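Molybdopterin biosynthesis moeA protein (Pyrococcus horikoshii, PDB 1WU2) probably takes part in the last steps of molybdenum cofactor biosynthesis, inserting molybdate into molybdopterin, as in other MoeA proteins. Local coordinates at residues R33-R38 / T159-Q164; E42-E47 / K170-K175. All blocks are in the same frame, centred on the assembly; numbering follows the deposited sequence.

Contact 1: R33-R38 / T159-Q164; sequences REAVGR and TILRPQ
A type II beta turn, Ala35 to Arg38, docks its second half against the backbone that leads into helix 163-171, in the N-terminal region of this MoeA chain. Two backbone hydrogen bonds do the pairing: Gly37 N gives to Leu161 O at 3.0 Å, and Leu161 N gives back to Arg38 O at 3.1 Å. The second is the straighter at the acceptor, with a C=O...N angle of 165° against 145° for the first. Arg38 O also takes a CA-H...O contact from Ile160 CA at 3.5 Å, while Gly37 takes the positive-phi corner of the turn. Leu161 points its side chain back at the turn. With CG anti to its own carbonyl carbon (chi1 -61°), CD1 comes to 3.5 Å from Ala35 O and lies 4.1 Å from Ala35 CB. Val36 lays CG1 alongside Leu161 O at 3.7 Å. Val177 of strand 176-180 packs on both Ala35 and Leu161, and Arg162, the N-cap residue, forms a salt bridge with Asp165. Both the N-H and the C=O of Leu161 are therefore spent on the turn, which fixes the backbone one residue before the N-cap while its isobutyl group packs over the carbonyl oxygens of Ala35 and Arg38.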
loop_
_atom_site.group_PDB
_atom_site.type_symbol
_atom_site.label_atom_id
_atom_site.label_comp_id
_atom_site.label_asym_id
_atom_site.label_seq_id
_atom_site.Cartn_x
_atom_site.Cartn_y
_atom_site.Cartn_z
ATOM N N ARG A 33 -6.477 7.302 -16.264
ATOM C CA ARG A 33 -6.230 5.861 -16.330
ATOM C C ARG A 33 -4.864 5.450 -15.759
ATOM O O ARG A 33 -4.701 4.323 -15.298
ATOM C CB ARG A 33 -6.354 5.377 -17.781
ATOM C CG ARG A 33 -6.589 3.880 -17.934
ATOM C CD ARG A 33 -7.989 3.425 -17.557
ATOM N NE ARG A 33 -8.344 2.164 -18.211
ATOM C CZ ARG A 33 -7.911 0.957 -17.840
ATOM N NH1 ARG A 33 -7.088 0.808 -16.804
ATOM N NH2 ARG A 33 -8.307 -0.118 -18.514
ATOM N N GLU A 34 -3.893 6.361 -15.803
ATOM C CA GLU A 34 -2.542 6.107 -15.299
ATOM C C GLU A 34 -2.189 6.962 -14.065
ATOM O O GLU A 34 -1.014 7.151 -13.753
ATOM C CB GLU A 34 -1.525 6.370 -16.421
ATOM C CG GLU A 34 -1.902 5.751 -17.762
ATOM C CD GLU A 34 -0.803 5.873 -18.805
ATOM O OE1 GLU A 34 -0.408 7.019 -19.126
ATOM O OE2 GLU A 34 -0.340 4.820 -19.311
ATOM N N ALA A 35 -3.205 7.448 -13.356
ATOM C CA ALA A 35 -3.012 8.413 -12.267
ATOM C C ALA A 35 -2.835 7.782 -10.882
ATOM O O ALA A 35 -2.315 8.432 -9.983
ATOM C CB ALA A 35 -4.171 9.410 -12.235
ATOM N N VAL A 36 -3.271 6.537 -10.705
ATOM C CA VAL A 36 -3.207 5.880 -9.395
ATOM C C VAL A 36 -1.751 5.654 -8.960
ATOM O O VAL A 36 -0.943 5.135 -9.727
ATOM C CB VAL A 36 -3.962 4.529 -9.394
ATOM C CG1 VAL A 36 -3.747 3.781 -8.076
ATOM C CG2 VAL A 36 -5.456 4.743 -9.642
ATOM N N GLY A 37 -1.432 6.054 -7.729
ATOM C CA GLY A 37 -0.089 5.919 -7.181
ATOM C C GLY A 37 0.773 7.157 -7.372
ATOM O O GLY A 37 1.862 7.255 -6.808
ATOM N N ARG A 38 0.285 8.106 -8.165
ATOM C CA ARG A 38 1.008 9.343 -8.438
ATOM C C ARG A 38 0.738 10.399 -7.373
ATOM O O ARG A 38 -0.250 10.328 -6.647
ATOM C CB ARG A 38 0.632 9.880 -9.816
ATOM C CG ARG A 38 1.198 9.050 -10.947
ATOM C CD ARG A 38 2.674 9.314 -11.204
ATOM N NE ARG A 38 3.005 9.147 -12.615
ATOM C CZ ARG A 38 3.859 9.897 -13.300
ATOM N NH1 ARG A 38 4.509 10.903 -12.726
ATOM N NH2 ARG A 38 4.065 9.630 -14.583
ATOM N N THR A 159 -1.103 14.474 -2.085
ATOM C CA THR A 159 -1.991 13.324 -2.032
ATOM C C THR A 159 -1.504 12.244 -2.992
ATOM O O THR A 159 -1.117 12.540 -4.119
ATOM C CB THR A 159 -3.428 13.748 -2.393
ATOM O OG1 THR A 159 -3.915 14.676 -1.418
ATOM C CG2 THR A 159 -4.400 12.572 -2.304
ATOM N N ILE A 160 -1.515 10.999 -2.520
ATOM C CA ILE A 160 -1.166 9.842 -3.334
ATOM C C ILE A 160 -2.489 9.283 -3.820
ATOM O O ILE A 160 -3.269 8.757 -3.031
ATOM C CB ILE A 160 -0.382 8.790 -2.513
ATOM C CG1 ILE A 160 0.872 9.410 -1.890
ATOM C CG2 ILE A 160 0.028 7.606 -3.396
ATOM C CD1 ILE A 160 1.427 8.609 -0.731
ATOM N N LEU A 161 -2.735 9.409 -5.120
ATOM C CA LEU A 161 -4.056 9.188 -5.688
ATOM C C LEU A 161 -4.489 7.723 -5.627
ATOM O O LEU A 161 -3.724 6.823 -5.950
ATOM C CB LEU A 161 -4.099 9.701 -7.134
ATOM C CG LEU A 161 -3.835 11.203 -7.306
ATOM C CD1 LEU A 161 -3.498 11.538 -8.756
ATOM C CD2 LEU A 161 -5.022 12.023 -6.835
ATOM N N ARG A 162 -5.720 7.503 -5.176
ATOM C CA ARG A 162 -6.336 6.182 -5.184
ATOM C C ARG A 162 -7.523 6.232 -6.144
ATOM O O ARG A 162 -7.835 7.293 -6.672
ATOM C CB ARG A 162 -6.790 5.779 -3.776
ATOM C CG ARG A 162 -5.874 6.222 -2.645
ATOM C CD ARG A 162 -6.416 7.406 -1.866
ATOM N NE ARG A 162 -6.820 7.068 -0.508
ATOM C CZ ARG A 162 -7.586 7.840 0.258
ATOM N NH1 ARG A 162 -8.050 9.004 -0.185
ATOM N NH2 ARG A 162 -7.893 7.447 1.483
ATOM N N PRO A 163 -8.164 5.097 -6.405
ATOM C CA PRO A 163 -9.331 5.056 -7.298
ATOM C C PRO A 163 -10.440 6.075 -6.998
ATOM O O PRO A 163 -10.977 6.648 -7.947
ATOM C CB PRO A 163 -9.845 3.633 -7.109
ATOM C CG PRO A 163 -8.607 2.850 -6.816
ATOM C CD PRO A 163 -7.803 3.749 -5.930
ATOM N N GLN A 164 -10.760 6.300 -5.721
ATOM C CA GLN A 164 -11.794 7.263 -5.333
ATOM C C GLN A 164 -11.370 8.713 -5.602
ATOM O O GLN A 164 -12.212 9.556 -5.937
ATOM C CB GLN A 164 -12.234 7.075 -3.863
ATOM C CG GLN A 164 -11.155 7.321 -2.786
ATOM C CD GLN A 164 -10.625 6.031 -2.167
ATOM O OE1 GLN A 164 -10.047 5.198 -2.866
ATOM N NE2 GLN A 164 -10.816 5.868 -0.857
#

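Contact 2: E42-E47 / K170-K175; sequences EDIVTE and KALGIK
Leu172, next to Gly173 in the Schellman motif that ends helix 163-171, pushes its forked end against Thr46, and the two side chains cross at about a right angle. Both methyls of the fork are used: CD1 lies 3.6 Å from Thr46 CB, and CD2 is 3.5 Å from Thr46 OG1. The hydroxyl, anti to the backbone N of Thr46 (chi1 180°), is hydrogen-bonded with Phe48 O, and its touch with the Leu172 methyl is plain van der Waals contact. Ile44, on strand 44-45, meets the helix end at a slant instead. Its CG2 is the single branch that touches, 3.8 Å from Leu172 CD1 and 3.6 Å from Ile174 CD1, and it bridges the residues before and after Gly173. That glycine, at phi 79°, turns the chain so that Ile174 follows Leu172 towards the strand. Val154 of strand 153-155, the antiparallel partner of 44-45, packs on Ile44, Thr46 and Leu172, while Leu169 of the helix packs on Ile44 and Ile174. No direct hydrogen bond joins the two segments. A water spans them where the strand segment runs out, accepting from Glu47 N at 3.3 Å and donating to Leu172 O at 2.9 Å.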
loop_
_atom_site.group_PDB
_atom_site.type_symbol
_atom_site.label_atom_id
_atom_site.label_comp_id
_atom_site.label_asym_id
_atom_site.label_seq_id
_atom_site.Cartn_x
_atom_site.Cartn_y
_atom_site.Cartn_z
ATOM N N GLU A 42 -0.145 19.927 -6.963
ATOM C CA GLU A 42 -0.815 21.080 -6.361
ATOM C C GLU A 42 -2.202 20.731 -5.819
ATOM O O GLU A 42 -2.725 19.644 -6.066
ATOM C CB GLU A 42 -0.942 22.206 -7.398
ATOM C CG GLU A 42 -1.726 21.818 -8.649
ATOM C CD GLU A 42 -1.750 22.913 -9.706
ATOM O OE1 GLU A 42 -1.941 24.099 -9.341
ATOM O OE2 GLU A 42 -1.587 22.588 -10.906
ATOM N N ASP A 43 -2.785 21.666 -5.074
ATOM C CA ASP A 43 -4.186 21.582 -4.673
ATOM C C ASP A 43 -5.076 21.532 -5.919
ATOM O O ASP A 43 -4.803 22.206 -6.915
ATOM C CB ASP A 43 -4.586 22.802 -3.830
ATOM C CG ASP A 43 -4.001 22.781 -2.418
ATOM O OD1 ASP A 43 -3.548 21.721 -1.933
ATOM O OD2 ASP A 43 -3.970 23.802 -1.708
ATOM N N ILE A 44 -6.135 20.729 -5.851
ATOM C CA ILE A 44 -7.148 20.649 -6.895
ATOM C C ILE A 44 -8.379 21.378 -6.377
ATOM O O ILE A 44 -8.957 20.985 -5.368
ATOM C CB ILE A 44 -7.485 19.172 -7.212
ATOM C CG1 ILE A 44 -6.234 18.407 -7.659
ATOM C CG2 ILE A 44 -8.573 19.079 -8.276
ATOM C CD1 ILE A 44 -5.596 18.925 -8.933
ATOM N N VAL A 45 -8.757 22.454 -7.059
ATOM C CA VAL A 45 -9.926 23.245 -6.696
ATOM C C VAL A 45 -11.020 23.018 -7.731
ATOM O O VAL A 45 -10.786 23.156 -8.930
ATOM C CB VAL A 45 -9.597 24.754 -6.635
ATOM C CG1 VAL A 45 -10.814 25.554 -6.186
ATOM C CG2 VAL A 45 -8.418 25.007 -5.706
ATOM N N THR A 46 -12.208 22.661 -7.260
ATOM C CA THR A 46 -13.367 22.479 -8.127
ATOM C C THR A 46 -13.911 23.816 -8.637
ATOM O O THR A 46 -13.936 24.801 -7.903
ATOM C CB THR A 46 -14.477 21.675 -7.386
ATOM O OG1 THR A 46 -15.613 21.507 -8.235
ATOM C CG2 THR A 46 -15.044 22.429 -6.185
ATOM N N GLU A 47 -14.330 23.840 -9.901
ATOM C CA GLU A 47 -15.001 25.001 -10.486
ATOM C C GLU A 47 -16.514 24.752 -10.589
ATOM O O GLU A 47 -17.249 25.580 -11.128
ATOM C CB GLU A 47 -14.418 25.323 -11.875
ATOM C CG GLU A 47 -13.036 25.976 -11.864
ATOM C CD GLU A 47 -12.976 27.258 -11.040
ATOM O OE1 GLU A 47 -13.672 28.233 -11.382
ATOM O OE2 GLU A 47 -12.237 27.288 -10.037
ATOM N N LYS A 170 -12.570 13.037 -12.207
ATOM C CA LYS A 170 -13.491 12.948 -13.336
ATOM C C LYS A 170 -14.777 13.729 -13.069
ATOM O O LYS A 170 -15.378 14.266 -13.998
ATOM C CB LYS A 170 -13.836 11.495 -13.666
ATOM C CG LYS A 170 -14.393 11.337 -15.081
ATOM C CD LYS A 170 -14.790 9.909 -15.381
ATOM C CE LYS A 170 -15.538 9.818 -16.703
ATOM N NZ LYS A 170 -15.562 8.422 -17.232
ATOM N N ALA A 171 -15.188 13.792 -11.804
ATOM C CA ALA A 171 -16.365 14.559 -11.406
ATOM C C ALA A 171 -16.147 16.056 -11.616
ATOM O O ALA A 171 -17.102 16.790 -11.875
ATOM C CB ALA A 171 -16.727 14.272 -9.942
ATOM N N LEU A 172 -14.892 16.492 -11.514
ATOM C CA LEU A 172 -14.515 17.891 -11.720
ATOM C C LEU A 172 -14.174 18.214 -13.186
ATOM O O LEU A 172 -13.881 19.362 -13.515
ATOM C CB LEU A 172 -13.311 18.254 -10.844
ATOM C CG LEU A 172 -13.336 18.031 -9.321
ATOM C CD1 LEU A 172 -12.405 19.030 -8.637
ATOM C CD2 LEU A 172 -14.736 18.102 -8.719
ATOM N N GLY A 173 -14.192 17.206 -14.055
ATOM C CA GLY A 173 -13.909 17.393 -15.470
ATOM C C GLY A 173 -12.432 17.510 -15.821
ATOM O O GLY A 173 -12.085 18.136 -16.821
ATOM N N ILE A 174 -11.565 16.910 -15.008
ATOM C CA ILE A 174 -10.123 16.928 -15.257
ATOM C C ILE A 174 -9.727 15.652 -15.996
ATOM O O ILE A 174 -9.824 14.562 -15.444
ATOM C CB ILE A 174 -9.335 17.055 -13.928
ATOM C CG1 ILE A 174 -9.722 18.340 -13.191
ATOM C CG2 ILE A 174 -7.827 17.056 -14.186
ATOM C CD1 ILE A 174 -9.505 18.272 -11.697
ATOM N N LYS A 175 -9.296 15.797 -17.248
ATOM C CA LYS A 175 -8.889 14.661 -18.075
ATOM C C LYS A 175 -7.464 14.219 -17.752
ATOM O O LYS A 175 -7.179 13.020 -17.675
ATOM C CB LYS A 175 -8.985 15.022 -19.559
ATOM C CG LYS A 175 -10.404 15.274 -20.054
ATOM C CD LYS A 175 -10.412 15.648 -21.530
ATOM C CE LYS A 175 -11.757 15.364 -22.190
ATOM N NZ LYS A 175 -11.634 15.277 -23.677
HETATM O O HOH W 1 -13.011 21.644 -11.937
#

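Overall arrangement
Contacts 1 and 2 hold the two ends of helix 163-171 to successive parts of the chain that follows strand 27-31, with centres about 13 Å apart. Their segments alternate in sequence, so the earlier chain runs along the helix from its start to its end. Contact 1 is only partly buried and relies on direct backbone pairing, with an aliphatic side chain added. Contact 2 is more deeply buried, yet its centre lies about 19 Å from that of the chain, against about 9 Å for contact 1; aliphatic packing dominates, and water makes its polar link. Val177 of strand 176-180 backs both. Each also borders the second subunit: Arg33 reaches Glu221 and Lys170 reaches Glu196, both of that neighbouring subunit, in salt bridges.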